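Local coordinates for photoreceptor-histidine kinase BphP (Stigmatella aurantiaca DW4/3-1, PDB 6BAF), which binds a biliverdin-type bilin in its chromophore-binding domain and probably acts as a light-sensing histidine kinase that helps control cell development, at residues 19-24 against 106-111; 28-33 against 46-51; 56-61 against 81-86. All blocks are in the same frame, centred on the assembly; numbering follows the deposited sequence.

Interaction 1 of 3, residues 19-24 against 106-111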
# COMPACT_ATOMS: atom_id res chain seq x y z
N VAL A 19 18.57 15.10 9.26
CA VAL A 19 20.03 15.11 9.17
C VAL A 19 20.41 14.36 7.91
O VAL A 19 19.80 13.33 7.59
CB VAL A 19 20.71 14.48 10.41
CG1 VAL A 19 22.20 14.19 10.12
CG2 VAL A 19 20.64 15.43 11.57
N LEU A 20 21.41 14.86 7.19
CA LEU A 20 21.99 14.15 6.07
C LEU A 20 23.39 13.66 6.43
O LEU A 20 24.22 14.44 6.91
CB LEU A 20 22.04 15.05 4.85
CG LEU A 20 22.53 14.34 3.58
CD1 LEU A 20 21.66 14.72 2.39
CD2 LEU A 20 24.04 14.68 3.35
N LEU A 21 23.65 12.38 6.21
CA LEU A 21 24.97 11.78 6.33
C LEU A 21 25.38 11.19 4.99
O LEU A 21 24.54 10.70 4.24
CB LEU A 21 24.96 10.67 7.38
CG LEU A 21 24.38 11.00 8.74
CD1 LEU A 21 24.36 9.73 9.56
CD2 LEU A 21 25.20 12.10 9.46
N VAL A 22 26.68 11.22 4.67
CA VAL A 22 27.23 10.43 3.57
C VAL A 22 28.14 9.37 4.17
O VAL A 22 28.92 9.66 5.09
CB VAL A 22 27.98 11.28 2.54
CG1 VAL A 22 28.56 10.40 1.48
CG2 VAL A 22 27.05 12.35 1.91
N LEU A 23 28.02 8.14 3.67
CA LEU A 23 28.66 6.95 4.21
C LEU A 23 29.58 6.33 3.17
O LEU A 23 29.19 6.16 2.00
CB LEU A 23 27.60 5.91 4.61
CG LEU A 23 26.49 6.34 5.57
CD1 LEU A 23 25.51 5.18 5.74
CD2 LEU A 23 27.08 6.66 6.87
N SER A 24 30.78 5.93 3.59
CA SER A 24 31.59 5.24 2.60
C SER A 24 31.10 3.81 2.42
O SER A 24 30.44 3.24 3.28
CB SER A 24 33.06 5.19 3.03
OG SER A 24 33.17 4.35 4.17
N LEU A 106 22.48 8.92 3.48
CA LEU A 106 21.49 8.46 4.45
C LEU A 106 20.84 9.70 5.06
O LEU A 106 21.54 10.55 5.64
CB LEU A 106 22.14 7.57 5.51
CG LEU A 106 21.31 7.23 6.75
CD1 LEU A 106 20.08 6.39 6.35
CD2 LEU A 106 22.19 6.49 7.78
N GLU A 107 19.53 9.84 4.85
CA GLU A 107 18.77 10.94 5.44
C GLU A 107 17.95 10.43 6.60
O GLU A 107 17.35 9.35 6.52
CB GLU A 107 17.89 11.60 4.38
CG GLU A 107 18.82 12.25 3.38
CD GLU A 107 18.13 12.92 2.25
OE1 GLU A 107 17.51 12.20 1.40
OE2 GLU A 107 18.22 14.17 2.21
N LEU A 108 17.97 11.19 7.70
CA LEU A 108 17.35 10.78 8.96
C LEU A 108 16.30 11.80 9.34
O LEU A 108 16.60 13.00 9.44
CB LEU A 108 18.38 10.68 10.09
CG LEU A 108 19.53 9.70 9.87
CD1 LEU A 108 20.50 9.75 11.05
CD2 LEU A 108 19.04 8.28 9.64
N GLU A 109 15.06 11.34 9.51
CA GLU A 109 13.95 12.16 9.98
C GLU A 109 13.35 11.55 11.24
O GLU A 109 13.20 10.32 11.32
CB GLU A 109 12.88 12.29 8.90
CG GLU A 109 13.26 13.28 7.77
CD GLU A 109 12.27 13.23 6.56
OE1 GLU A 109 12.14 14.25 5.84
OE2 GLU A 109 11.63 12.16 6.33
N PRO A 110 13.08 12.35 12.26
CA PRO A 110 12.57 11.79 13.52
C PRO A 110 11.34 10.92 13.26
O PRO A 110 10.48 11.25 12.42
CB PRO A 110 12.23 13.03 14.35
CG PRO A 110 13.11 14.11 13.80
CD PRO A 110 13.35 13.80 12.34
N SER A 111 11.32 9.75 13.90
CA SER A 111 10.20 8.83 13.72
C SER A 111 8.92 9.46 14.28
O SER A 111 8.94 10.19 15.27
CB SER A 111 10.49 7.50 14.41
OG SER A 111 11.09 6.57 13.52
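Val19 to Leu21 pair antiparallel with Leu108 to Leu106, the two short strands running at 155° with their axes 4.8 Å apart at closest approach. Val19 and Leu108 form one hydrogen-bonded pair, and Leu21 and Leu106 form another. Each pair is closed by two N-H to O bonds. The Leu21 N to Leu106 O bond is nearly straight, with 172° at the hydrogen. Leu20 and Glu107 form the non-hydrogen-bonded pair between them.

Val19, Leu21, Leu106 and Leu108 turn their side chains to one face of the sheet. There the methyl CD1 of Leu21 meets CD1 of Leu108 at 4.1 Å, a diagonal contact between the two hydrogen-bonded pairs. With CG anti to the backbone N (chi1 168°), Leu106 brings CD2 to 4.1 Å from Leu23 CD1, which also touches its CB.

On the other face, Leu20 CD1 lies 3.5 Å from Glu107 OE2 and also touches the CG of that glutamate. The carboxylate is buried, but it is not left without partners: OE1 accepts from Val236 N and OE2 from Leu237 N. This face of the sheet is thereby joined to the loop at Ser235 to Leu237. The pairing is that of central strands in the antiparallel sheet of a PAS domain, with leucines and a valine packed on one face and a buried glutamate among apolar side chains on the other.

Interaction 2 of 3, residues 28-33 against 46-51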
# COMPACT_ATOMS: atom_id res chain seq x y z
N LEU A 28 31.09 2.16 5.63
CA LEU A 28 30.11 3.00 6.34
C LEU A 28 30.79 3.99 7.28
O LEU A 28 30.29 4.27 8.38
CB LEU A 28 29.08 2.16 7.11
CG LEU A 28 28.37 1.11 6.23
CD1 LEU A 28 27.41 0.27 7.09
CD2 LEU A 28 27.67 1.74 4.99
N VAL A 29 31.93 4.53 6.84
CA VAL A 29 32.52 5.67 7.54
C VAL A 29 31.79 6.94 7.11
O VAL A 29 31.58 7.16 5.91
CB VAL A 29 34.04 5.77 7.21
CG1 VAL A 29 34.64 7.04 7.83
CG2 VAL A 29 34.78 4.51 7.67
N LEU A 30 31.46 7.81 8.08
CA LEU A 30 30.79 9.07 7.75
C LEU A 30 31.80 10.00 7.12
O LEU A 30 32.73 10.48 7.80
CB LEU A 30 30.20 9.76 8.98
CG LEU A 30 29.30 9.07 10.02
CD1 LEU A 30 28.30 10.03 10.70
CD2 LEU A 30 28.66 7.88 9.50
N THR A 31 31.61 10.33 5.85
CA THR A 31 32.46 11.33 5.21
C THR A 31 31.84 12.71 5.13
O THR A 31 32.55 13.67 4.82
CB THR A 31 32.81 10.88 3.80
OG1 THR A 31 31.61 10.89 3.03
CG2 THR A 31 33.42 9.46 3.82
N HIS A 32 30.51 12.82 5.28
CA HIS A 32 29.81 14.10 5.31
C HIS A 32 28.74 14.00 6.40
O HIS A 32 28.18 12.93 6.65
CB HIS A 32 29.09 14.49 4.00
CG HIS A 32 29.93 14.44 2.75
ND1 HIS A 32 30.63 13.32 2.35
CD2 HIS A 32 30.07 15.35 1.75
CE1 HIS A 32 31.20 13.56 1.19
NE2 HIS A 32 30.87 14.78 0.80
N ALA A 33 28.46 15.13 7.04
CA ALA A 33 27.40 15.25 8.02
C ALA A 33 26.87 16.67 7.98
O ALA A 33 27.65 17.62 7.87
CB ALA A 33 27.87 14.93 9.43
N GLU A 46 32.24 17.23 14.43
CA GLU A 46 33.58 16.73 14.75
C GLU A 46 33.51 15.31 15.30
O GLU A 46 34.39 14.49 15.00
CB GLU A 46 34.29 17.65 15.75
CG GLU A 46 34.86 18.95 15.15
CD GLU A 46 33.81 20.07 14.94
OE1 GLU A 46 34.20 21.16 14.44
OE2 GLU A 46 32.61 19.86 15.27
N GLN A 47 32.49 15.01 16.10
CA GLN A 47 32.35 13.65 16.60
C GLN A 47 31.96 12.69 15.49
O GLN A 47 32.27 11.49 15.56
CB GLN A 47 31.29 13.58 17.70
CG GLN A 47 31.63 14.25 19.02
CD GLN A 47 30.47 14.18 19.99
OE1 GLN A 47 29.30 14.41 19.63
NE2 GLN A 47 30.77 13.82 21.24
N LEU A 48 31.26 13.19 14.47
CA LEU A 48 30.71 12.33 13.43
C LEU A 48 31.71 12.05 12.30
O LEU A 48 31.88 10.90 11.89
CB LEU A 48 29.43 12.98 12.88
CG LEU A 48 28.20 13.03 13.79
CD1 LEU A 48 27.11 13.85 13.11
CD2 LEU A 48 27.72 11.65 14.08
N LEU A 49 32.37 13.08 11.77
CA LEU A 49 33.13 12.90 10.54
C LEU A 49 34.30 11.94 10.76
O LEU A 49 35.14 12.15 11.64
CB LEU A 49 33.64 14.24 10.03
CG LEU A 49 32.53 15.16 9.57
CD1 LEU A 49 33.09 16.51 9.18
CD2 LEU A 49 31.77 14.51 8.42
N GLY A 50 34.31 10.87 9.97
CA GLY A 50 35.35 9.87 10.00
C GLY A 50 35.06 8.71 10.91
O GLY A 50 35.81 7.71 10.87
N ALA A 51 34.01 8.79 11.72
CA ALA A 51 33.59 7.69 12.58
C ALA A 51 32.75 6.69 11.78
O ALA A 51 32.04 7.09 10.85
CB ALA A 51 32.77 8.23 13.76
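Leu30 meets the chain that leaves helix 45-48 through both of its backbone polar groups. Leu30 N donates to Ala51 O at 2.9 Å, with an almost straight 177° at the hydrogen. Leu30 O accepts from Gly50 N at 2.7 Å, in the carbonyl plane. The partners lie in a type II turn from Leu48 to Ala51, closed by a bond from Ala51 N to Leu48 O. Gly50 has a positive phi of 93°. A CB there would press on the carbonyl O of Leu49, so the turn itself calls for glycine.

The tight part is made by the leucines, packed on each other and on the backbone. CG beside the backbone N (chi1 -50°) puts the Leu30 branch across that of Leu48, and CD1 comes 3.8 Å from Leu48 CD2. Leu30 CB and CG also lie against Leu48 O and Ala51 O. The other methyl of Leu48, CD1, packs against Ala33 CB at 3.9 Å. Leu49 sends CD2 over the strand backbone, 3.6 Å from Ala33 N and close to the carbonyl carbon of His32. Ala33 CB thus lies between Leu48 CD1 and Leu49 CD2.

The solvent side is at Gly50, which is exposed, and Val29, which is partly exposed. It is sparser, because one valine branch alone meets the turn. That one contact is close: Val29 CG1 rests on Gly50 O at 3.3 Å.

Thr31 and His32 both face Val22 as a classic beta bulge. Their side chains point away from the turn, and Thr31 OG1 and His32 ND1 share a hydrogen bond of 2.7 Å. Strand 30-34 lies between strands 19-23 and 218-222. Leu30 packs on Leu21 and Leu23 of the first, Leu49 reaches Arg221 of the second, and Leu48 packs on Phe56.

Interaction 3 of 3, residues 56-61 against 81-86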
# COMPACT_ATOMS: atom_id res chain seq x y z
N PHE A 56 27.34 4.68 16.55
CA PHE A 56 26.24 5.49 17.06
C PHE A 56 24.90 4.74 17.11
O PHE A 56 23.90 5.31 17.54
CB PHE A 56 26.07 6.74 16.19
CG PHE A 56 27.33 7.56 16.02
CD1 PHE A 56 27.70 8.51 16.98
CD2 PHE A 56 28.14 7.40 14.89
CE1 PHE A 56 28.86 9.27 16.82
CE2 PHE A 56 29.31 8.16 14.72
CZ PHE A 56 29.67 9.10 15.69
N ILE A 57 24.85 3.49 16.66
CA ILE A 57 23.61 2.74 16.51
C ILE A 57 23.44 1.83 17.73
O ILE A 57 24.37 1.10 18.11
CB ILE A 57 23.62 1.92 15.21
CG1 ILE A 57 23.95 2.82 13.99
CG2 ILE A 57 22.28 1.15 15.01
CD1 ILE A 57 23.06 4.05 13.84
N GLU A 58 22.25 1.85 18.32
CA GLU A 58 21.88 0.87 19.34
C GLU A 58 22.24 -0.54 18.86
O GLU A 58 21.83 -0.94 17.76
CB GLU A 58 20.39 1.00 19.63
CG GLU A 58 19.87 0.33 20.90
CD GLU A 58 19.80 -1.19 20.78
OE1 GLU A 58 20.50 -1.87 21.57
OE2 GLU A 58 19.07 -1.69 19.90
N PRO A 59 22.98 -1.34 19.66
CA PRO A 59 23.60 -2.57 19.12
C PRO A 59 22.66 -3.61 18.55
O PRO A 59 23.08 -4.37 17.66
CB PRO A 59 24.37 -3.11 20.33
CG PRO A 59 24.74 -1.89 21.09
CD PRO A 59 23.53 -0.98 20.98
N SER A 60 21.41 -3.70 19.01
CA SER A 60 20.53 -4.73 18.46
C SER A 60 19.93 -4.34 17.10
O SER A 60 19.49 -5.23 16.35
CB SER A 60 19.40 -5.05 19.45
OG SER A 60 18.49 -3.98 19.55
N VAL A 61 19.87 -3.04 16.80
CA VAL A 61 19.48 -2.52 15.49
C VAL A 61 20.63 -2.51 14.48
O VAL A 61 20.39 -2.40 13.27
CB VAL A 61 18.89 -1.13 15.78
CG1 VAL A 61 18.76 -0.24 14.52
CG2 VAL A 61 17.56 -1.28 16.45
N LYS A 81 14.98 1.40 9.79
CA LYS A 81 14.84 1.76 11.19
C LYS A 81 16.21 2.12 11.73
O LYS A 81 17.14 1.31 11.70
CB LYS A 81 14.22 0.61 11.99
CG LYS A 81 14.13 0.95 13.47
CD LYS A 81 13.36 -0.11 14.29
CE LYS A 81 13.79 -1.54 13.91
NZ LYS A 81 14.99 -1.98 14.69
N VAL A 82 16.37 3.35 12.19
CA VAL A 82 17.63 3.82 12.72
C VAL A 82 17.37 4.24 14.15
O VAL A 82 16.54 5.12 14.40
CB VAL A 82 18.21 4.99 11.90
CG1 VAL A 82 19.42 5.57 12.62
CG2 VAL A 82 18.54 4.53 10.46
N VAL A 83 18.08 3.63 15.09
CA VAL A 83 17.97 3.98 16.50
C VAL A 83 19.33 4.53 16.93
O VAL A 83 20.31 3.79 17.00
CB VAL A 83 17.55 2.79 17.36
CG1 VAL A 83 17.48 3.18 18.83
CG2 VAL A 83 16.20 2.22 16.84
N TRP A 84 19.38 5.82 17.22
CA TRP A 84 20.62 6.50 17.57
C TRP A 84 20.84 6.52 19.07
O TRP A 84 20.18 7.29 19.78
CB TRP A 84 20.62 7.92 17.03
CG TRP A 84 21.43 7.98 15.84
CD1 TRP A 84 21.11 7.49 14.61
CD2 TRP A 84 22.71 8.55 15.71
NE1 TRP A 84 22.12 7.71 13.71
CE2 TRP A 84 23.11 8.37 14.35
CE3 TRP A 84 23.54 9.22 16.57
CZ2 TRP A 84 24.30 8.82 13.85
CZ3 TRP A 84 24.72 9.66 16.07
CH2 TRP A 84 25.10 9.46 14.71
N ARG A 85 21.81 5.74 19.55
CA ARG A 85 22.21 5.73 20.95
C ARG A 85 23.33 6.75 21.15
O ARG A 85 24.46 6.51 20.74
CB ARG A 85 22.66 4.34 21.39
CG ARG A 85 22.86 4.19 22.91
CD ARG A 85 22.70 2.75 23.32
NE ARG A 85 21.28 2.48 23.54
CZ ARG A 85 20.78 1.30 23.92
NH1 ARG A 85 21.58 0.25 24.10
NH2 ARG A 85 19.46 1.18 24.08
N VAL A 86 23.02 7.87 21.79
CA VAL A 86 24.04 8.90 21.93
C VAL A 86 24.59 8.90 23.35
O VAL A 86 25.78 8.60 23.56
CB VAL A 86 23.52 10.28 21.49
CG1 VAL A 86 22.13 10.59 22.11
CG2 VAL A 86 24.53 11.36 21.82
O HOH W 1 17.64 -1.64 11.41
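Phe56 has CG beside its backbone N (chi1 -54°), and Trp84 has an unusual chi1 of -103°; together these lay the two side chains alongside each other, pointing the same way. Phe56 CB sits over one face of the Trp84 six-membered ring, 3.3 Å from its centroid, in a CH-pi contact. The aromatic planes are only 18° apart, but the rings are slid so far that they barely overlap. Ile57 CD1 also touches the indole, 3.8 Å from Trp84 NE1. This nitrogen is buried and has no modelled partner. Were Trp84 an alanine, Phe56 CB and the Ile57 methyl would probably lose their shared surface and a gap would open beside them.

The backbones are bridged once, at Ile57 and Trp84. Arg85 N donates to Phe56 O at 2.9 Å, and Glu58 N donates to Val83 O at 3.0 Å.

Glu58 lays CG over the centre of the Arg85 guanidinium face. Its OE1 is 3.5 Å from Arg85 NH1, well out of the guanidinium plane, so this salt bridge is one of charges alone. Arg85 NE has a firmer partner in Asp90. Glu58 is also the N-cap of helix 59-69, and its carboxylate takes weak bonds from Ser60 N and Val61 N. Farther along, Val61 CG2 packs on Val83 CG2 at 3.8 Å. The chemistry is therefore split: apolar packing around the indole, and a carboxylate that probably helps, beside Asp90, to balance the arginine and weakly caps the helix start.

From the N terminus, strand 19-23 comes first and pairs with 106-111, some 80 residues later. Interaction 1 therefore closes the long loop, and interactions 2 and 3 are both nested inside it. Interaction 2 closes a short loop between strand 30-34 and the end of helix 45-48. Interaction 3 follows in series, joining the start of helix 59-69 to strand 80-85, at one edge of the sheet. Neighbouring contacts also touch. Leu23 meets Leu30 between interactions 1 and 2, Leu108 meets Trp84 between 1 and 3, and Leu48 meets both Phe56 and Trp84 between 2 and 3. Together they tie helix 45-48 and the start of helix 59-69 to the PAS sheet.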